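Local coordinates for phosphoserine aminotransferase (Bacillus circulans, PDB 2C0R), which catalyses the reversible transamination between phosphoserine and 3-phosphohydroxypyruvate in serine biosynthesis, using pyridoxal phosphate, and a parallel step towards pyridoxine, at residues A14-V19 with L252-E257; P85-K90 with K219-M224; E312-S317 with G324-R329; E53-L58 with K232-Y237. The protein carries 1 engineered substitution. All coordinates share one frame; numbering follows the deposited sequence.

Contacts 1, 2 and 3 are mainly buried; contact 4 is only partly so. Contacts 1 and 4 share neighbours: L252 and K253 of helix 242-257 lie against helix 45-61, which carries E53-L58. Contact 4 also meets contact 2, where T223 and M224 touch Y237. Contact 3 stands apart, its centre about 27 Å from that of contact 1 and 41 Å from that of contact 2. The chemistry follows the setting. A proline on an indole face dominates contact 1, leucine branches fill contacts 2 and 3 with a water at each margin, and contact 4 rests on an amide-amide hydrogen bond. All four reach the second subunit, contacts 3 and 4 through one residue each.

Contact 1 (A14-V19 with L252-E257)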
# COMPACT_ATOMS: atom_id res chain seq x y z
N ALA A 14 -1.36 14.31 10.91
CA ALA A 14 -0.79 14.08 12.22
C ALA A 14 -1.15 12.70 12.75
O ALA A 14 -2.25 12.18 12.54
CB ALA A 14 -1.35 15.17 13.12
N LEU A 15 -0.20 12.09 13.43
CA LEU A 15 -0.45 10.93 14.25
C LEU A 15 -0.34 11.29 15.72
O LEU A 15 0.35 12.27 15.99
CB LEU A 15 0.56 9.79 13.95
CG LEU A 15 0.04 8.89 12.82
CD1 LEU A 15 0.58 9.37 11.48
CD2 LEU A 15 0.40 7.44 13.05
N PRO A 16 -0.95 10.54 16.62
CA PRO A 16 -0.75 10.81 18.06
C PRO A 16 0.73 10.66 18.41
O PRO A 16 1.35 9.63 18.03
CB PRO A 16 -1.57 9.71 18.72
CG PRO A 16 -2.64 9.38 17.71
CD PRO A 16 -1.85 9.41 16.41
N LEU A 17 1.31 11.64 19.09
CA LEU A 17 2.73 11.52 19.46
C LEU A 17 3.00 10.22 20.23
O LEU A 17 4.04 9.59 20.03
CB LEU A 17 3.16 12.69 20.33
CG LEU A 17 4.62 12.71 20.74
CD1 LEU A 17 5.57 12.52 19.55
CD2 LEU A 17 4.90 14.03 21.46
N GLU A 18 2.06 9.79 21.07
CA GLU A 18 2.24 8.57 21.87
C GLU A 18 2.35 7.34 20.96
O GLU A 18 3.10 6.38 21.20
CB GLU A 18 1.08 8.32 22.82
CG GLU A 18 -0.26 8.83 22.31
CD GLU A 18 -0.68 10.23 22.72
OE1 GLU A 18 -0.14 11.23 22.20
OE2 GLU A 18 -1.60 10.35 23.57
N VAL A 19 1.57 7.35 19.90
CA VAL A 19 1.62 6.23 18.96
C VAL A 19 2.97 6.21 18.26
O VAL A 19 3.56 5.14 18.09
CB VAL A 19 0.48 6.36 17.95
CG1 VAL A 19 0.73 5.43 16.78
CG2 VAL A 19 -0.83 6.04 18.65
N LEU A 252 -6.00 2.73 16.78
CA LEU A 252 -7.28 2.32 17.34
C LEU A 252 -7.19 2.18 18.86
O LEU A 252 -8.12 2.55 19.58
CB LEU A 252 -7.80 1.01 16.73
CG LEU A 252 -7.98 1.04 15.20
CD1 LEU A 252 -8.37 -0.36 14.76
CD2 LEU A 252 -9.02 2.06 14.78
N LYS A 253 -6.08 1.63 19.33
CA LYS A 253 -5.87 1.61 20.79
C LYS A 253 -5.94 3.01 21.38
O LYS A 253 -6.54 3.25 22.40
CB LYS A 253 -4.52 0.98 21.09
CG LYS A 253 -4.44 -0.53 20.95
CD LYS A 253 -2.96 -0.95 21.01
CE LYS A 253 -2.84 -2.46 20.69
NZ LYS A 253 -1.40 -2.85 20.72
N TRP A 254 -5.27 3.96 20.70
CA TRP A 254 -5.27 5.35 21.22
C TRP A 254 -6.68 5.92 21.19
O TRP A 254 -7.07 6.62 22.12
CB TRP A 254 -4.27 6.13 20.37
CG TRP A 254 -4.25 7.61 20.60
CD1 TRP A 254 -3.47 8.28 21.53
CD2 TRP A 254 -5.03 8.63 19.94
NE1 TRP A 254 -3.72 9.64 21.47
CE2 TRP A 254 -4.66 9.86 20.51
CE3 TRP A 254 -5.99 8.60 18.93
CZ2 TRP A 254 -5.24 11.06 20.08
CZ3 TRP A 254 -6.56 9.78 18.50
CH2 TRP A 254 -6.18 11.01 19.08
N ILE A 255 -7.47 5.63 20.15
CA ILE A 255 -8.84 6.19 20.15
C ILE A 255 -9.60 5.66 21.35
O ILE A 255 -10.35 6.40 22.02
CB ILE A 255 -9.56 5.84 18.83
CG1 ILE A 255 -8.93 6.51 17.62
CG2 ILE A 255 -11.05 6.23 18.92
CD1 ILE A 255 -9.47 6.11 16.25
N GLU A 256 -9.40 4.38 21.63
CA GLU A 256 -10.10 3.80 22.79
C GLU A 256 -9.65 4.54 24.03
O GLU A 256 -10.46 4.87 24.91
CB GLU A 256 -9.85 2.29 22.85
CG GLU A 256 -10.39 1.61 24.08
CD GLU A 256 -11.87 1.31 24.14
OE1 GLU A 256 -12.22 0.31 24.81
OE2 GLU A 256 -12.70 2.06 23.56
N GLU A 257 -8.36 4.83 24.14
CA GLU A 257 -7.85 5.50 25.34
C GLU A 257 -8.37 6.91 25.50
O GLU A 257 -8.33 7.47 26.60
CB GLU A 257 -6.34 5.65 25.28
CG GLU A 257 -5.53 4.39 25.42
CD GLU A 257 -4.05 4.64 25.12
OE1 GLU A 257 -3.70 5.68 24.51
OE2 GLU A 257 -3.25 3.77 25.51
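P16 lies on one face of the W254 indole, a proline-aromatic CH-pi contact that ties the start of helix 17-25 to helix 242-257 in this class-V aminotransferase. At the N-cap position proline suits both tasks, since a residue there needs no N-H for the helix and its rigid, compact ring offers an apolar surface to the indole face. Its CB sits 3.5 Å from the centroid of the W254 five-membered ring, 11° off the normal, while CG comes within 3.4 Å of W254 CD2. Two residues on, E18 reaches the indole edge. W254 NE1 gives E18 OE2 a weak, bent hydrogen bond of 3.1 Å (135° at the hydrogen), the carboxylate standing perpendicular to the ring; its stronger partner is R258, in a salt bridge. W254 holds CG anti to its backbone nitrogen (chi1 172°), which turns the indole so that a face meets P16 and its N-H edge meets E18. Replacing W254 by an alanine would probably open a gap beneath the P16 ring and take from E18 its indole N-H partner. V19, whose compact branched side chain fits beside the root of the indole, closes the contact by setting CG2 3.8 Å from W254 CB.

Contact 2 (P85-K90 with K219-M224)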
# COMPACT_ATOMS: atom_id res chain seq x y z
N PRO A 85 -17.98 0.39 -8.01
CA PRO A 85 -18.83 0.10 -9.17
C PRO A 85 -18.41 -1.19 -9.86
O PRO A 85 -19.28 -1.93 -10.38
CB PRO A 85 -18.59 1.31 -10.08
CG PRO A 85 -17.35 1.98 -9.61
CD PRO A 85 -17.28 1.68 -8.14
N MET A 86 -17.13 -1.51 -9.92
CA MET A 86 -16.76 -2.81 -10.54
C MET A 86 -17.45 -3.97 -9.86
O MET A 86 -17.82 -4.95 -10.53
CB MET A 86 -15.23 -2.97 -10.50
CG MET A 86 -14.51 -2.08 -11.49
SD MET A 86 -12.70 -2.11 -11.26
CE MET A 86 -12.29 -2.96 -12.79
N ASN A 87 -17.59 -3.90 -8.54
CA ASN A 87 -18.16 -5.04 -7.83
C ASN A 87 -19.69 -5.00 -7.82
O ASN A 87 -20.28 -6.09 -7.78
CB ASN A 87 -17.64 -5.12 -6.40
CG ASN A 87 -16.30 -5.82 -6.33
OD1 ASN A 87 -16.29 -7.00 -6.00
ND2 ASN A 87 -15.23 -5.13 -6.69
N PHE A 88 -20.28 -3.82 -7.83
CA PHE A 88 -21.73 -3.72 -7.59
C PHE A 88 -22.56 -3.19 -8.73
O PHE A 88 -23.79 -3.32 -8.72
CB PHE A 88 -21.96 -2.79 -6.39
CG PHE A 88 -21.25 -3.33 -5.17
CD1 PHE A 88 -20.43 -2.45 -4.46
CD2 PHE A 88 -21.32 -4.64 -4.73
CE1 PHE A 88 -19.73 -2.84 -3.34
CE2 PHE A 88 -20.63 -5.02 -3.59
CZ PHE A 88 -19.83 -4.12 -2.89
N LEU A 89 -21.95 -2.55 -9.73
CA LEU A 89 -22.78 -1.98 -10.79
C LEU A 89 -23.04 -3.02 -11.86
O LEU A 89 -22.08 -3.38 -12.53
CB LEU A 89 -22.03 -0.80 -11.42
CG LEU A 89 -22.77 -0.03 -12.53
CD1 LEU A 89 -24.16 0.34 -12.05
CD2 LEU A 89 -21.99 1.21 -12.94
N LYS A 90 -24.28 -3.47 -12.03
CA LYS A 90 -24.55 -4.45 -13.08
C LYS A 90 -25.17 -3.81 -14.29
O LYS A 90 -25.69 -2.70 -14.19
CB LYS A 90 -25.45 -5.57 -12.52
CG LYS A 90 -24.71 -6.43 -11.47
N LYS A 219 -17.19 -12.51 -11.46
CA LYS A 219 -16.09 -13.42 -11.84
C LYS A 219 -15.22 -12.91 -12.95
O LYS A 219 -14.12 -13.43 -13.20
CB LYS A 219 -16.75 -14.77 -12.19
CG LYS A 219 -17.10 -15.51 -10.91
CD LYS A 219 -17.62 -16.91 -11.18
CE LYS A 219 -17.20 -17.90 -10.11
NZ LYS A 219 -16.33 -19.01 -10.61
N HIS A 220 -15.66 -11.87 -13.67
CA HIS A 220 -14.77 -11.36 -14.72
C HIS A 220 -13.70 -10.41 -14.21
O HIS A 220 -12.80 -10.04 -14.94
CB HIS A 220 -15.62 -10.61 -15.75
CG HIS A 220 -16.36 -9.46 -15.15
ND1 HIS A 220 -17.62 -9.62 -14.62
CD2 HIS A 220 -16.04 -8.15 -15.01
CE1 HIS A 220 -18.06 -8.46 -14.16
NE2 HIS A 220 -17.12 -7.57 -14.39
N LEU A 221 -13.79 -9.99 -12.95
CA LEU A 221 -12.93 -8.98 -12.38
C LEU A 221 -11.54 -9.51 -12.04
O LEU A 221 -11.46 -10.67 -11.63
CB LEU A 221 -13.51 -8.49 -11.04
CG LEU A 221 -14.75 -7.58 -11.21
CD1 LEU A 221 -15.25 -7.18 -9.83
CD2 LEU A 221 -14.47 -6.36 -12.05
N PRO A 222 -10.51 -8.66 -12.10
CA PRO A 222 -9.18 -9.00 -11.60
C PRO A 222 -9.38 -9.50 -10.16
O PRO A 222 -10.18 -8.96 -9.41
CB PRO A 222 -8.39 -7.70 -11.66
CG PRO A 222 -9.12 -6.88 -12.71
CD PRO A 222 -10.57 -7.25 -12.59
N THR A 223 -8.63 -10.54 -9.82
CA THR A 223 -8.69 -11.12 -8.49
C THR A 223 -8.57 -10.06 -7.41
O THR A 223 -9.29 -10.06 -6.42
CB THR A 223 -7.57 -12.20 -8.31
OG1 THR A 223 -7.77 -13.17 -9.34
CG2 THR A 223 -7.66 -12.87 -6.94
N MET A 224 -7.57 -9.21 -7.61
CA MET A 224 -7.30 -8.21 -6.57
C MET A 224 -8.37 -7.12 -6.52
O MET A 224 -8.30 -6.28 -5.64
CB MET A 224 -5.91 -7.60 -6.84
CG MET A 224 -4.82 -8.63 -6.58
SD MET A 224 -4.77 -9.23 -4.90
CE MET A 224 -4.36 -7.69 -4.04
O HOH W 1 -17.56 -4.93 -13.36
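The apolar part of this contact is made by L221, whose two methyl groups straddle M86 and N87. CD2 rests against the M86 side chain, 3.8 Å from M86 CB; the bend of the flexible thioether chain at its last torsion (chi3 112°) brings M86 CE to 4.1 Å from it as well. CD1 turns to the polar neighbours instead: it lies 3.5 Å from M86 O and 3.7 Å from N87 ND2. A leucine suits this place, since its fork covers a methionine and the flank of an amide at once. The polar atoms of N87 have partners of their own: ND2 donates to L225 O and M83 O, and OD1 accepts from Y227 N, so the amide joins the helix to the loop ahead of helix 227-232.

Segment 85-90 is the end of helix 76-88, whose opposite end supplies G76, A77 and S78 to the cofactor pocket of this aminotransferase fold. The same surface belongs to the dimer interface, where M86 packs on P222 of the second subunit.

Water supplies the polar bridge. L89 leaves helical geometry and K90 N turns to Q93, so M86 O takes a hydrogen from a water at 2.8 Å. That water lies in the plane of the H220 ring at its edge, 2.9 Å from H220 NE2.

Contact 3 (E312-S317 with G324-R329); sequences EFVKAS and GLKGHR
L325 and V314 carry the apolar side of this contact, which lays helix 307-319 over the chain that follows it. After the helix and strand 322-323, segment 324-329 runs antiparallel to the 333-335 region, L325 pairing with R335 and G327 with G333 through backbone hydrogen bonds, in an alpha/beta arrangement near the C-terminus. L325 sends CD1 up to the helix, where it comes within 4.1 Å of F313 CE2 and 3.9 Å of S317 CB. The leucine meets the F313 ring obliquely, and that ring is further engaged edge-to-face by F353 and F357 of helix 344-361, so a large aromatic fills the space between two helices. On the neighbouring residue, V314 CG2 lies 3.8 Å from both CA and CB of K326. The short branched valine lets the backbone come near. K326 contributes its aliphatic root, while its ammonium end leads away from the helix, as suits an exposed lysine.

The polar part centres on S317. With chi1 at 76° its hydroxyl takes the crowded position between backbone nitrogen and carbonyl carbon, which directs OG back along the helix to donate to V314 O. That donor stands 23° out of the carbonyl plane. With an alanine at S317 the hydroxyl is gone, and V314 O would probably lose this donor while the bridging water lost its link to the helix. This water donates to S317 OG at 2.9 Å and accepts a weak bond from L325 N at 3.3 Å.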
# COMPACT_ATOMS: atom_id res chain seq x y z
N GLU A 312 0.27 35.47 1.83
CA GLU A 312 0.99 36.11 2.93
C GLU A 312 0.73 35.38 4.23
O GLU A 312 1.65 35.13 5.01
CB GLU A 312 0.58 37.58 3.04
CG GLU A 312 1.36 38.29 4.13
CD GLU A 312 2.73 38.70 3.63
OE1 GLU A 312 2.99 38.57 2.41
OE2 GLU A 312 3.55 39.14 4.46
N PHE A 313 -0.53 35.02 4.49
CA PHE A 313 -0.88 34.32 5.72
C PHE A 313 -0.11 33.01 5.75
O PHE A 313 0.43 32.61 6.78
CB PHE A 313 -2.38 34.07 5.70
CG PHE A 313 -2.95 33.24 6.83
CD1 PHE A 313 -3.59 33.89 7.87
CD2 PHE A 313 -2.95 31.85 6.83
CE1 PHE A 313 -4.15 33.20 8.92
CE2 PHE A 313 -3.45 31.15 7.90
CZ PHE A 313 -4.07 31.81 8.94
N VAL A 314 -0.08 32.27 4.64
CA VAL A 314 0.56 30.93 4.65
C VAL A 314 2.03 31.07 4.98
O VAL A 314 2.63 30.39 5.80
CB VAL A 314 0.35 30.24 3.28
CG1 VAL A 314 1.31 29.06 3.11
CG2 VAL A 314 -1.10 29.78 3.08
N LYS A 315 2.62 32.05 4.30
CA LYS A 315 4.07 32.21 4.42
C LYS A 315 4.38 32.59 5.85
O LYS A 315 5.29 32.05 6.49
CB LYS A 315 4.54 33.24 3.41
N ALA A 316 3.61 33.54 6.39
CA ALA A 316 3.87 33.92 7.77
C ALA A 316 3.61 32.75 8.70
O ALA A 316 4.32 32.55 9.67
CB ALA A 316 2.98 35.12 8.06
N SER A 317 2.54 31.97 8.44
CA SER A 317 2.29 30.85 9.32
C SER A 317 3.43 29.81 9.28
O SER A 317 3.77 29.23 10.33
CB SER A 317 1.00 30.12 8.98
OG SER A 317 1.07 29.29 7.85
N GLY A 324 0.87 23.11 6.40
CA GLY A 324 -0.29 22.57 5.65
C GLY A 324 -1.52 23.43 5.58
O GLY A 324 -2.57 22.93 5.11
N LEU A 325 -1.49 24.70 5.96
CA LEU A 325 -2.72 25.51 5.99
C LEU A 325 -3.14 26.02 4.62
O LEU A 325 -4.28 26.46 4.47
CB LEU A 325 -2.53 26.73 6.92
CG LEU A 325 -2.41 26.37 8.39
CD1 LEU A 325 -1.97 27.54 9.23
CD2 LEU A 325 -3.72 25.79 8.93
N LYS A 326 -2.29 26.05 3.60
CA LYS A 326 -2.72 26.48 2.26
C LYS A 326 -3.84 25.57 1.74
O LYS A 326 -3.63 24.35 1.83
CB LYS A 326 -1.53 26.41 1.32
CG LYS A 326 -1.68 27.09 -0.03
CD LYS A 326 -0.41 26.92 -0.87
CE LYS A 326 -0.60 27.36 -2.31
NZ LYS A 326 0.35 28.44 -2.71
N GLY A 327 -4.93 26.11 1.22
CA GLY A 327 -6.08 25.32 0.74
C GLY A 327 -5.63 24.46 -0.42
O GLY A 327 -4.58 24.75 -0.97
N HIS A 328 -6.39 23.42 -0.76
CA HIS A 328 -5.95 22.62 -1.92
C HIS A 328 -5.89 23.45 -3.18
O HIS A 328 -6.66 24.41 -3.33
CB HIS A 328 -7.01 21.52 -2.01
CG HIS A 328 -6.71 20.54 -3.10
ND1 HIS A 328 -7.07 20.68 -4.42
CD2 HIS A 328 -6.05 19.36 -3.01
CE1 HIS A 328 -6.65 19.63 -5.10
NE2 HIS A 328 -6.03 18.82 -4.27
N ARG A 329 -5.03 23.19 -4.15
CA ARG A 329 -4.90 24.18 -5.22
C ARG A 329 -6.14 24.38 -6.08
O ARG A 329 -6.26 25.44 -6.70
CB ARG A 329 -3.72 23.80 -6.13
CG ARG A 329 -3.58 22.30 -6.32
CD ARG A 329 -2.33 21.74 -5.66
NE ARG A 329 -1.56 20.85 -6.54
CZ ARG A 329 -0.32 20.48 -6.24
NH1 ARG A 329 0.40 19.68 -7.01
NH2 ARG A 329 0.23 20.91 -5.10
O HOH W 2 1.02 26.54 7.06

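Contact 4 (E53-L58 with K232-Y237); sequences EAQARL and KNNSLY
Q55 and N234 meet amide to amide, through one hydrogen bond from Q55 NE2 to N234 OD1. It is 2.9 Å long with an angle of 152° at the hydrogen. N234 OD1 lies close to the amide plane of Q55, whereas the donor is tilted 23° from the carbonyl plane of N234, and the two amides are turned 59° against each other. The glutamine chain runs extended beyond CG, and its length lets it reach the loop from the helix.

The oxygens of the two amides are also close, Q55 OE1 standing 3.3 Å from N234 OD1. Two acceptors so near would be unfavourable alone, but K69 NZ donates to both and probably offsets the crowding with its positive charge. Q55 NE2 has a further acceptor in H51 O, so this buried amide is engaged at both ends.

Farther out, the backbone fixes N234. H51 NE2 bonds N234 O, and L236 N returns to N233 O at 2.8 Å. N234 is the C-prime residue, with positive phi, a conformation that asparagine tolerates well; S235 N reaches back to Y230 O and N234 N to V231 O. S235 OG anchors the neighbouring residue to F72 N. These are the marks of a Schellman motif ending helix 227-232, continued as a type I' turn, which leads to the cofactor-binding N238 and T239 and lies near R43, a probable glutamate-binding residue.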
# COMPACT_ATOMS: atom_id res chain seq x y z
N GLU A 53 -6.52 -8.31 15.38
CA GLU A 53 -6.84 -7.41 16.49
C GLU A 53 -7.31 -6.06 15.96
O GLU A 53 -8.22 -5.46 16.52
CB GLU A 53 -5.61 -7.24 17.40
CG GLU A 53 -5.80 -6.33 18.61
CD GLU A 53 -4.47 -5.92 19.24
OE1 GLU A 53 -3.47 -6.62 19.07
OE2 GLU A 53 -4.37 -4.85 19.86
N ALA A 54 -6.67 -5.62 14.88
CA ALA A 54 -7.06 -4.31 14.34
C ALA A 54 -8.53 -4.35 13.92
O ALA A 54 -9.24 -3.40 14.15
CB ALA A 54 -6.16 -3.93 13.18
N GLN A 55 -8.93 -5.46 13.26
CA GLN A 55 -10.31 -5.56 12.84
C GLN A 55 -11.27 -5.58 14.03
O GLN A 55 -12.25 -4.87 14.04
CB GLN A 55 -10.46 -6.84 12.02
CG GLN A 55 -9.63 -6.88 10.77
CD GLN A 55 -9.76 -8.28 10.16
OE1 GLN A 55 -10.88 -8.82 10.02
NE2 GLN A 55 -8.63 -8.83 9.80
N ALA A 56 -10.96 -6.38 15.05
CA ALA A 56 -11.77 -6.47 16.24
C ALA A 56 -11.82 -5.14 16.98
O ALA A 56 -12.89 -4.75 17.48
CB ALA A 56 -11.22 -7.52 17.22
N ARG A 57 -10.71 -4.43 17.08
CA ARG A 57 -10.80 -3.14 17.79
C ARG A 57 -11.60 -2.12 17.03
O ARG A 57 -12.31 -1.30 17.62
CB ARG A 57 -9.36 -2.60 17.91
CG ARG A 57 -8.54 -3.30 18.92
CD ARG A 57 -7.19 -2.63 19.07
NE ARG A 57 -6.32 -3.28 20.02
CZ ARG A 57 -6.54 -3.73 21.22
NH1 ARG A 57 -7.74 -3.67 21.78
NH2 ARG A 57 -5.58 -4.29 21.95
N LEU A 58 -11.53 -2.13 15.71
CA LEU A 58 -12.34 -1.18 14.92
C LEU A 58 -13.81 -1.50 15.09
O LEU A 58 -14.59 -0.59 15.36
CB LEU A 58 -11.91 -1.27 13.47
CG LEU A 58 -12.50 -0.39 12.39
CD1 LEU A 58 -12.98 0.97 12.76
CD2 LEU A 58 -11.40 -0.27 11.29
N LYS A 232 -12.77 -13.70 1.77
CA LYS A 232 -12.52 -15.13 1.90
C LYS A 232 -11.13 -15.40 2.43
O LYS A 232 -10.89 -16.45 3.00
CB LYS A 232 -12.70 -15.81 0.53
CG LYS A 232 -14.18 -15.74 0.12
CD LYS A 232 -14.41 -16.41 -1.24
CE LYS A 232 -15.90 -16.82 -1.31
NZ LYS A 232 -16.59 -16.01 -0.23
N ASN A 233 -10.21 -14.46 2.22
CA ASN A 233 -8.83 -14.65 2.63
C ASN A 233 -8.42 -13.72 3.77
O ASN A 233 -7.23 -13.58 4.08
CB ASN A 233 -7.87 -14.40 1.48
CG ASN A 233 -8.13 -15.41 0.34
OD1 ASN A 233 -8.76 -15.09 -0.67
ND2 ASN A 233 -7.62 -16.57 0.62
N ASN A 234 -9.39 -13.08 4.40
CA ASN A 234 -9.09 -12.17 5.51
C ASN A 234 -8.04 -11.13 5.16
O ASN A 234 -7.18 -10.84 6.03
CB ASN A 234 -8.69 -12.97 6.75
CG ASN A 234 -8.64 -12.14 8.01
OD1 ASN A 234 -9.34 -11.09 8.15
ND2 ASN A 234 -7.81 -12.59 8.98
N SER A 235 -8.11 -10.58 3.98
CA SER A 235 -7.18 -9.57 3.50
C SER A 235 -5.76 -10.08 3.43
O SER A 235 -4.81 -9.31 3.37
CB SER A 235 -7.29 -8.25 4.30
OG SER A 235 -8.62 -7.78 4.27
N LEU A 236 -5.59 -11.39 3.39
CA LEU A 236 -4.25 -11.98 3.30
C LEU A 236 -4.07 -12.81 2.04
O LEU A 236 -3.14 -13.64 1.97
CB LEU A 236 -3.98 -12.88 4.51
CG LEU A 236 -3.99 -12.15 5.87
CD1 LEU A 236 -3.97 -13.14 7.02
CD2 LEU A 236 -2.84 -11.17 6.03
N TYR A 237 -4.88 -12.64 1.02
CA TYR A 237 -4.67 -13.35 -0.22
C TYR A 237 -3.29 -13.09 -0.77
O TYR A 237 -2.63 -14.01 -1.23
CB TYR A 237 -5.76 -12.93 -1.25
CG TYR A 237 -5.45 -13.56 -2.61
CD1 TYR A 237 -5.74 -14.89 -2.90
CD2 TYR A 237 -4.86 -12.78 -3.61
CE1 TYR A 237 -5.42 -15.42 -4.15
CE2 TYR A 237 -4.54 -13.30 -4.83
CZ TYR A 237 -4.82 -14.62 -5.10
OH TYR A 237 -4.51 -15.11 -6.37